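Long-range contacts in ferredoxin-NADP reductase (Neisseria gonorrhoeae MIA_2011_03-10, PDB 5TR9), which binds FAD and probably catalyses electron transfer between NADP(H) and ferredoxin or a related carrier: residues Ser38-Tyr43 with Ile102-Asn107; Asp122-Cys127 with Thr150-His155; Ser156-Glu161 with Val190-Ala195. All coordinates share one frame; numbering follows the deposited sequence. Where two conformers were deposited one is given.

How the interactions relate
Interaction 1 belongs to the FAD-binding antiparallel domain, interactions 2 and 3 to the parallel sheet of the NAD-binding domain, on the other side of the chain's centre. Interaction 1 stands about 29 Å, centre to centre, from interaction 2 and about 34 Å from interaction 3. The latter two are continuous: both use strand 150-157, their centres are about 17 Å apart, and C127 O and S156 N lie 2.9 Å apart in a probable hydrogen bond. The flavin lies at middle range from all three, about 11 Å from the side chain of Y43, 10 Å from that of H155 and 10 Å from that of S158.

Interaction 1 of 3, residues Ser38-Tyr43 with Ile102-Asn107; sequences SRPESY and ILLDKN
P40 opens the contact along 38-43 by resting its ring atom CD on L104 CD2 at 3.7 Å, where the loop after strand 32-38 packs on strand 101-105 of the antiparallel barrel of the FAD-binding domain. From P40 the chain folds through a type I turn, closed by Y43 N to P40 O, which brings Y43 back over strand 101-105. S42, within the turn, offers its carbonyl O to two waters that also reach K106 O. With CG of Y43 swung anti to the backbone N (chi1 -170°), the ring extends over L104: methyl CD2 of L104 sits over one face, toward the rim, in a CH-pi contact 4.0 Å from the centroid, while L104 CD1 approaches CE1 and CZ of Y43. At the ring's edge Y43 CE1 comes within 3.2 Å of D105 O. The phenol OH donates to a water 2.8 Å away, in the plane of the ring; this water in turn donates to D105 O and N107 O, and S51 is a second hydrogen-bond partner of the OH. R39 grips the carbonyl O of Y43 side-on, in the guanidinium plane, with NE and NH2, the shorter bond being R39 NH2 to Y43 O at 2.9 Å. With no direct hydrogen bond between the segments, their hold on each other rests on carbon packing and on waters that bridge the backbone carbonyls and the phenol.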
loop_
_atom_site.group_PDB
_atom_site.type_symbol
_atom_site.label_atom_id
_atom_site.label_comp_id
_atom_site.label_asym_id
_atom_site.label_seq_id
_atom_site.Cartn_x
_atom_site.Cartn_y
_atom_site.Cartn_z
ATOM N N SER A 38 13.300 11.536 -9.566
ATOM C CA SER A 38 14.618 10.951 -9.779
ATOM C C SER A 38 15.083 10.226 -8.521
ATOM O O SER A 38 14.731 10.595 -7.390
ATOM C CB SER A 38 15.634 12.022 -10.196
ATOM O OG SER A 38 15.677 13.109 -9.282
ATOM N N ARG A 39 15.855 9.164 -8.736
ATOM C CA ARG A 39 16.298 8.268 -7.673
ATOM C C ARG A 39 17.813 8.304 -7.604
ATOM O O ARG A 39 18.481 7.894 -8.574
ATOM C CB ARG A 39 15.818 6.835 -7.916
ATOM C CG ARG A 39 16.267 5.893 -6.817
ATOM C CD ARG A 39 15.830 4.471 -7.085
ATOM N NE ARG A 39 16.234 3.610 -5.980
ATOM C CZ ARG A 39 15.876 2.342 -5.882
ATOM N NH1 ARG A 39 15.133 1.812 -6.839
ATOM N NH2 ARG A 39 16.270 1.609 -4.843
ATOM N N PRO A 40 18.408 8.775 -6.514
ATOM C CA PRO A 40 19.866 8.739 -6.424
ATOM C C PRO A 40 20.364 7.309 -6.346
ATOM O O PRO A 40 19.670 6.401 -5.874
ATOM C CB PRO A 40 20.178 9.525 -5.143
ATOM C CG PRO A 40 18.943 9.566 -4.376
ATOM C CD PRO A 40 17.788 9.389 -5.328
ATOM N N GLU A 41 21.582 7.126 -6.858
ATOM C CA GLU A 41 22.235 5.827 -6.875
ATOM C C GLU A 41 22.288 5.205 -5.489
ATOM O O GLU A 41 22.191 3.982 -5.352
ATOM C CB GLU A 41 23.645 6.006 -7.443
ATOM C CG GLU A 41 24.297 4.776 -8.007
ATOM C CD GLU A 41 25.658 5.089 -8.616
ATOM O OE1 GLU A 41 26.654 5.170 -7.861
ATOM O OE2 GLU A 41 25.726 5.277 -9.848
ATOM N N SER A 42 22.419 6.028 -4.453
ATOM C CA SER A 42 22.592 5.550 -3.089
ATOM C C SER A 42 21.283 5.235 -2.375
ATOM O O SER A 42 21.329 4.752 -1.240
ATOM C CB SER A 42 23.364 6.584 -2.267
ATOM O OG SER A 42 22.615 7.781 -2.150
ATOM N N TYR A 43 20.123 5.495 -2.978
ATOM C CA TYR A 43 18.864 5.344 -2.242
ATOM C C TYR A 43 18.404 3.892 -2.278
ATOM O O TYR A 43 18.003 3.388 -3.331
ATOM C CB TYR A 43 17.776 6.248 -2.810
ATOM C CG TYR A 43 16.544 6.302 -1.929
ATOM C CD1 TYR A 43 16.508 7.124 -0.807
ATOM C CD2 TYR A 43 15.421 5.538 -2.218
ATOM C CE1 TYR A 43 15.390 7.178 0.010
ATOM C CE2 TYR A 43 14.281 5.583 -1.401
ATOM C CZ TYR A 43 14.271 6.419 -0.296
ATOM O OH TYR A 43 13.156 6.475 0.517
ATOM N N ILE A 102 12.114 18.454 -5.606
ATOM C CA ILE A 102 11.488 17.801 -4.467
ATOM C C ILE A 102 12.608 17.180 -3.646
ATOM O O ILE A 102 13.637 16.763 -4.189
ATOM C CB ILE A 102 10.429 16.759 -4.911
ATOM C CG1 ILE A 102 9.638 16.218 -3.709
ATOM C CG2 ILE A 102 11.075 15.599 -5.696
ATOM C CD1 ILE A 102 8.350 15.488 -4.108
ATOM N N LEU A 103 12.431 17.169 -2.327
ATOM C CA LEU A 103 13.463 16.705 -1.407
ATOM C C LEU A 103 13.167 15.270 -0.992
ATOM O O LEU A 103 12.017 14.927 -0.708
ATOM C CB LEU A 103 13.529 17.597 -0.166
ATOM C CG LEU A 103 13.585 19.105 -0.427
ATOM C CD1 LEU A 103 13.741 19.835 0.890
ATOM C CD2 LEU A 103 14.721 19.431 -1.368
ATOM N N LEU A 104 14.213 14.438 -0.960
ATOM C CA LEU A 104 14.093 13.019 -0.625
ATOM C C LEU A 104 14.967 12.725 0.588
ATOM O O LEU A 104 16.195 12.780 0.497
ATOM C CB LEU A 104 14.502 12.147 -1.814
ATOM C CG LEU A 104 14.539 10.633 -1.592
ATOM C CD1 LEU A 104 13.151 10.086 -1.291
ATOM C CD2 LEU A 104 15.143 9.969 -2.818
ATOM N N ASP A 105 14.338 12.406 1.719
ATOM C CA ASP A 105 15.094 11.972 2.889
ATOM C C ASP A 105 15.930 10.753 2.520
ATOM O O ASP A 105 15.472 9.877 1.784
ATOM C CB ASP A 105 14.131 11.649 4.037
ATOM C CG ASP A 105 14.837 11.390 5.349
ATOM O OD1 ASP A 105 15.577 10.393 5.462
ATOM O OD2 ASP A 105 14.662 12.205 6.282
ATOM N N LYS A 106 17.175 10.714 3.005
ATOM C CA LYS A 106 18.091 9.649 2.598
ATOM C C LYS A 106 17.680 8.278 3.131
ATOM O O LYS A 106 18.165 7.260 2.623
ATOM C CB LYS A 106 19.522 9.978 3.038
ATOM C CG LYS A 106 20.153 11.106 2.238
ATOM C CD LYS A 106 21.580 11.389 2.667
ATOM C CE LYS A 106 22.168 12.497 1.812
ATOM N NZ LYS A 106 23.525 12.903 2.284
ATOM N N ASN A 107 16.795 8.218 4.120
ATOM C CA ASN A 107 16.445 6.961 4.765
ATOM C C ASN A 107 15.012 6.566 4.437
ATOM O O ASN A 107 14.097 7.393 4.534
ATOM C CB ASN A 107 16.613 7.060 6.278
ATOM C CG ASN A 107 16.295 5.752 6.984
ATOM O OD1 ASN A 107 16.990 4.749 6.801
ATOM N ND2 ASN A 107 15.240 5.757 7.797
HETATM O O HOH W 1 20.398 7.083 0.884
HETATM O O HOH W 2 19.249 4.834 1.311
HETATM O O HOH W 3 13.117 8.646 2.220
#

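Interaction 2 of 3, residues Asp122-Cys127 with Thr150-His155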
loop_
_atom_site.group_PDB
_atom_site.type_symbol
_atom_site.label_atom_id
_atom_site.label_comp_id
_atom_site.label_asym_id
_atom_site.label_seq_id
_atom_site.Cartn_x
_atom_site.Cartn_y
_atom_site.Cartn_z
ATOM N N ASP A 122 -0.123 -18.504 2.960
ATOM C CA ASP A 122 -0.956 -17.681 2.091
ATOM C C ASP A 122 -0.885 -16.241 2.573
ATOM O O ASP A 122 -1.323 -15.936 3.688
ATOM C CB ASP A 122 -2.394 -18.176 2.105
ATOM C CG ASP A 122 -2.513 -19.586 1.578
ATOM O OD1 ASP A 122 -2.160 -19.805 0.397
ATOM O OD2 ASP A 122 -2.914 -20.496 2.341
ATOM N N LEU A 123 -0.343 -15.361 1.738
ATOM C CA LEU A 123 -0.165 -13.959 2.107
ATOM C C LEU A 123 -1.406 -13.166 1.712
ATOM O O LEU A 123 -1.799 -13.169 0.540
ATOM C CB LEU A 123 1.075 -13.386 1.421
ATOM C CG LEU A 123 1.425 -11.940 1.744
ATOM C CD1 LEU A 123 1.828 -11.855 3.231
ATOM C CD2 LEU A 123 2.536 -11.451 0.811
ATOM N N VAL A 124 -2.012 -12.466 2.673
ATOM C CA VAL A 124 -3.246 -11.715 2.426
ATOM C C VAL A 124 -3.009 -10.259 2.815
ATOM O O VAL A 124 -2.827 -9.947 4.000
ATOM C CB VAL A 124 -4.444 -12.306 3.185
ATOM C CG1 VAL A 124 -5.720 -11.456 2.939
ATOM C CG2 VAL A 124 -4.683 -13.776 2.771
ATOM N N MET A 125 -3.025 -9.374 1.826
ATOM C CA MET A 125 -2.790 -7.947 2.026
ATOM C C MET A 125 -4.131 -7.218 2.002
ATOM O O MET A 125 -4.863 -7.298 1.014
ATOM C CB MET A 125 -1.837 -7.424 0.945
ATOM C CG MET A 125 -0.445 -8.063 1.042
ATOM S SD MET A 125 0.626 -7.708 -0.369
ATOM C CE MET A 125 -0.254 -8.604 -1.622
ATOM N N LEU A 126 -4.451 -6.518 3.093
ATOM C CA LEU A 126 -5.725 -5.824 3.261
ATOM C C LEU A 126 -5.447 -4.330 3.287
ATOM O O LEU A 126 -4.654 -3.866 4.111
ATOM C CB LEU A 126 -6.402 -6.259 4.565
ATOM C CG LEU A 126 -6.628 -7.763 4.779
ATOM C CD1 LEU A 126 -7.138 -7.994 6.189
ATOM C CD2 LEU A 126 -7.632 -8.293 3.752
ATOM N N CYS A 127 -6.081 -3.567 2.399
ATOM C CA CYS A 127 -5.749 -2.148 2.402
ATOM C C CYS A 127 -6.956 -1.303 2.031
ATOM O O CYS A 127 -7.931 -1.793 1.450
ATOM C CB CYS A 127 -4.586 -1.840 1.447
ATOM S SG CYS A 127 -4.884 -2.307 -0.276
ATOM N N THR A 150 0.032 -18.545 -2.034
ATOM C CA THR A 150 -0.825 -17.620 -2.763
ATOM C C THR A 150 -0.527 -16.215 -2.266
ATOM O O THR A 150 -0.068 -16.024 -1.138
ATOM C CB THR A 150 -2.332 -17.920 -2.587
ATOM O OG1 THR A 150 -2.710 -17.721 -1.218
ATOM C CG2 THR A 150 -2.673 -19.348 -2.993
ATOM N N VAL A 151 -0.769 -15.231 -3.127
ATOM C CA VAL A 151 -0.602 -13.823 -2.806
ATOM C C VAL A 151 -1.924 -13.150 -3.135
ATOM O O VAL A 151 -2.425 -13.289 -4.254
ATOM C CB VAL A 151 0.565 -13.195 -3.589
ATOM C CG1 VAL A 151 0.664 -11.727 -3.281
ATOM C CG2 VAL A 151 1.876 -13.897 -3.226
ATOM N N ASN A 152 -2.515 -12.474 -2.154
ATOM C CA ASN A 152 -3.893 -12.014 -2.239
ATOM C C ASN A 152 -3.948 -10.561 -1.815
ATOM O O ASN A 152 -3.392 -10.199 -0.777
ATOM C CB ASN A 152 -4.804 -12.855 -1.334
ATOM C CG ASN A 152 -4.643 -14.349 -1.575
ATOM O OD1 ASN A 152 -5.289 -14.915 -2.455
ATOM N ND2 ASN A 152 -3.757 -14.994 -0.810
ATOM N N LEU A 153 -4.612 -9.729 -2.608
ATOM C CA LEU A 153 -4.684 -8.303 -2.322
ATOM C C LEU A 153 -6.142 -7.880 -2.346
ATOM O O LEU A 153 -6.834 -8.085 -3.349
ATOM C CB LEU A 153 -3.855 -7.509 -3.339
ATOM C CG LEU A 153 -3.868 -5.988 -3.188
ATOM C CD1 LEU A 153 -3.378 -5.553 -1.827
ATOM C CD2 LEU A 153 -3.025 -5.356 -4.310
ATOM N N ILE A 154 -6.605 -7.306 -1.238
ATOM C CA ILE A 154 -7.970 -6.804 -1.098
ATOM C C ILE A 154 -7.859 -5.290 -0.967
ATOM O O ILE A 154 -7.274 -4.792 0.007
ATOM C CB ILE A 154 -8.682 -7.412 0.125
ATOM C CG1 ILE A 154 -8.876 -8.933 0.014
ATOM C CG2 ILE A 154 -10.066 -6.769 0.297
ATOM C CD1 ILE A 154 -7.642 -9.787 0.138
ATOM N N HIS A 155 -8.399 -4.545 -1.946
ATOM C CA HIS A 155 -8.324 -3.078 -1.935
ATOM C C HIS A 155 -9.718 -2.492 -1.739
ATOM O O HIS A 155 -10.567 -2.583 -2.636
ATOM C CB HIS A 155 -7.698 -2.536 -3.222
ATOM C CG HIS A 155 -7.420 -1.059 -3.178
ATOM N ND1 HIS A 155 -7.386 -0.274 -4.313
ATOM C CD2 HIS A 155 -7.161 -0.231 -2.135
ATOM C CE1 HIS A 155 -7.101 0.973 -3.971
ATOM N NE2 HIS A 155 -6.965 1.027 -2.655
#
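D122-C127 and T150-H155 run side by side as neighbouring, nearly parallel strands, their axes 4.7 Å apart at closest, in the Rossmann-like sheet of the NAD-binding domain; the chain between them is largely helical, a beta-alpha-beta crossover. The tight part lies in the middle and toward the C-terminal ends. There M125 N donates to N152 O and C127 N to I154 O. Between these two bonds, I154 N donates to M125 O at 2.8 Å with an N-H...O angle of 172°. On the face of M125, L153 and C127, the methionine chain bends at chi3 (-67°) and carries CE to V151 CG1 at 3.7 Å, while L153 CD1 packs against M125 CB; helix 133-139 covers this face through F135 and L139. On the other face L126 and I154 lie alongside each other, pointing the same way, and I154 CD1 reaches across to V124 CG1 at 3.8 Å. At the far end C127 SG stands 3.6 Å from H155 CD2, approaching the ring obliquely, while H155 NE2 is bonded to G129 O. At the N-terminal end D122 and T150 are partly exposed, and side-chain bonds add to the backbone bond from L123 N to T150 O. T150 OG1 donates to D122 OD1 at 2.7 Å, meeting it on the anti side, somewhat out of the carboxylate plane. N152 bridges inward from this pair: its OD1 takes a bond from R186, and its ND2 gives one hydrogen to T150 OG1 in the amide plane. The other hydrogen of N152 ND2 goes to L123 O, 3.0 Å away and 50° out of that carbonyl's plane, the same oxygen that accepts from N152 N.

Interaction 3 of 3, residues Ser156-Glu161 with Val190-Ala195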
loop_
_atom_site.group_PDB
_atom_site.type_symbol
_atom_site.label_atom_id
_atom_site.label_comp_id
_atom_site.label_asym_id
_atom_site.label_seq_id
_atom_site.Cartn_x
_atom_site.Cartn_y
_atom_site.Cartn_z
ATOM N N SER A 156 -9.931 -1.871 -0.584
ATOM C CA SER A 156 -11.189 -1.204 -0.245
ATOM C C SER A 156 -11.099 0.288 -0.546
ATOM O O SER A 156 -10.150 0.957 -0.125
ATOM C CB SER A 156 -11.514 -1.424 1.235
ATOM O OG SER A 156 -12.577 -0.591 1.685
ATOM N N VAL A 157 -12.107 0.810 -1.250
ATOM C CA VAL A 157 -12.279 2.239 -1.486
ATOM C C VAL A 157 -13.769 2.530 -1.365
ATOM O O VAL A 157 -14.587 1.618 -1.260
ATOM C CB VAL A 157 -11.765 2.674 -2.871
ATOM C CG1 VAL A 157 -10.261 2.378 -3.011
ATOM C CG2 VAL A 157 -12.558 1.962 -3.961
ATOM N N SER A 158 -14.129 3.814 -1.422
ATOM C CA SER A 158 -15.553 4.147 -1.330
ATOM C C SER A 158 -16.299 3.917 -2.643
ATOM O O SER A 158 -17.406 3.358 -2.649
ATOM C CB SER A 158 -15.727 5.598 -0.897
ATOM O OG SER A 158 -15.257 5.809 0.430
ATOM N N PHE A 159 -15.728 4.367 -3.760
ATOM C CA PHE A 159 -16.389 4.346 -5.062
ATOM C C PHE A 159 -15.464 3.740 -6.106
ATOM O O PHE A 159 -14.240 3.861 -5.988
ATOM C CB PHE A 159 -16.793 5.768 -5.485
ATOM C CG PHE A 159 -17.837 6.379 -4.589
ATOM C CD1 PHE A 159 -19.182 6.135 -4.815
ATOM C CD2 PHE A 159 -17.464 7.137 -3.485
ATOM C CE1 PHE A 159 -20.154 6.673 -3.972
ATOM C CE2 PHE A 159 -18.421 7.676 -2.639
ATOM C CZ PHE A 159 -19.764 7.442 -2.880
ATOM N N PRO A 160 -16.018 3.081 -7.133
ATOM C CA PRO A 160 -15.164 2.334 -8.082
ATOM C C PRO A 160 -14.182 3.201 -8.851
ATOM O O PRO A 160 -13.153 2.674 -9.305
ATOM C CB PRO A 160 -16.173 1.653 -9.020
ATOM C CG PRO A 160 -17.459 2.405 -8.846
ATOM C CD PRO A 160 -17.454 2.913 -7.426
ATOM N N GLU A 161 -14.463 4.500 -9.016
ATOM C CA GLU A 161 -13.511 5.392 -9.669
ATOM C C GLU A 161 -12.170 5.419 -8.948
ATOM O O GLU A 161 -11.155 5.763 -9.568
ATOM C CB GLU A 161 -14.071 6.815 -9.745
ATOM C CG GLU A 161 -15.217 7.016 -10.717
ATOM C CD GLU A 161 -16.574 6.646 -10.139
ATOM O OE1 GLU A 161 -16.633 6.074 -9.033
ATOM O OE2 GLU A 161 -17.588 6.934 -10.810
ATOM N N VAL A 190 -13.013 -3.892 -3.370
ATOM C CA VAL A 190 -14.131 -3.672 -2.456
ATOM C C VAL A 190 -14.546 -2.212 -2.579
ATOM O O VAL A 190 -13.702 -1.324 -2.460
ATOM C CB VAL A 190 -13.740 -3.991 -1.001
ATOM C CG1 VAL A 190 -14.844 -3.586 -0.046
ATOM C CG2 VAL A 190 -13.423 -5.468 -0.833
ATOM N N THR A 191 -15.829 -1.953 -2.837
ATOM C CA THR A 191 -16.311 -0.571 -2.826
ATOM C C THR A 191 -17.347 -0.436 -1.717
ATOM O O THR A 191 -18.418 -1.048 -1.788
ATOM C CB THR A 191 -16.871 -0.157 -4.190
ATOM O OG1 THR A 191 -17.879 -1.074 -4.626
ATOM C CG2 THR A 191 -15.744 -0.133 -5.229
ATOM N N THR A 192 -17.024 0.361 -0.695
ATOM C CA THR A 192 -17.863 0.379 0.502
ATOM C C THR A 192 -19.127 1.219 0.354
ATOM O O THR A 192 -20.085 1.005 1.109
ATOM C CB THR A 192 -17.067 0.886 1.699
ATOM O OG1 THR A 192 -16.706 2.260 1.488
ATOM C CG2 THR A 192 -15.812 0.045 1.885
ATOM N N ARG A 193 -19.159 2.176 -0.576
ATOM C CA ARG A 193 -20.291 3.094 -0.679
ATOM C C ARG A 193 -20.978 3.028 -2.032
ATOM O O ARG A 193 -21.835 3.873 -2.325
ATOM C CB ARG A 193 -19.839 4.526 -0.388
ATOM C CG ARG A 193 -19.119 4.654 0.956
ATOM C CD ARG A 193 -18.970 6.098 1.390
ATOM N NE ARG A 193 -20.243 6.763 1.694
ATOM C CZ ARG A 193 -20.862 6.719 2.873
ATOM N NH1 ARG A 193 -21.991 7.395 3.058
ATOM N NH2 ARG A 193 -20.358 6.001 3.872
ATOM N N ALA A 194 -20.656 2.031 -2.849
ATOM C CA ALA A 194 -21.216 1.922 -4.182
ATOM C C ALA A 194 -21.258 0.456 -4.565
ATOM O O ALA A 194 -20.508 -0.361 -4.035
ATOM C CB ALA A 194 -20.400 2.725 -5.203
ATOM N N ALA A 195 -22.315 0.136 -5.305
ATOM C CA ALA A 195 -22.756 -1.230 -5.517
ATOM C C ALA A 195 -22.037 -1.810 -6.718
ATOM O O ALA A 195 -21.761 -1.106 -7.692
ATOM C CB ALA A 195 -24.270 -1.283 -5.731
HETATM O O HOH W 4 -14.557 3.673 2.090
#
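V157 and T192 form the centre of the first shell: T192 N donates to V157 O at 2.8 Å, and V157 N to V190 O at 2.9 Å. One residue further on, R193 N donates to S158 O, in the carbonyl plane and on a lone pair, so the pairing outlasts the strands themselves. Side chains close in around this ladder. S156 OG lies 3.3 Å from T192 CG2, a methyl that it reaches by standing anti to its own backbone nitrogen (chi1 169°). T191 CG2 leans on P160 near its ring nitrogen. F159 lies on the exposed side, with R193 CB over one face of its ring in a CH-pi contact, 4.2 Å from the centroid, and the guanidinium plane turned 63° from the ring. A194 CB touches both F159 CD1, at 3.6 Å, and P160 CD. These are the C-terminal ends of two adjacent parallel strands, 150-157 and 185-191, of the Rossmann-like sheet, where the chains leave the sheet as loops. A water joins S158 OG to T192 OG1, lying 2.6 Å from the threonine oxygen. Further out, T191 OG1 donates to A194 O at 2.8 Å, from 49° above the carbonyl plane; N196 ND2 also bonds to T191 OG1, which probably helps hold the bend that presents A194. E162 holds the other loop through F159 N, and I205 and L208 of helix 205-210 pack on S156 and V190.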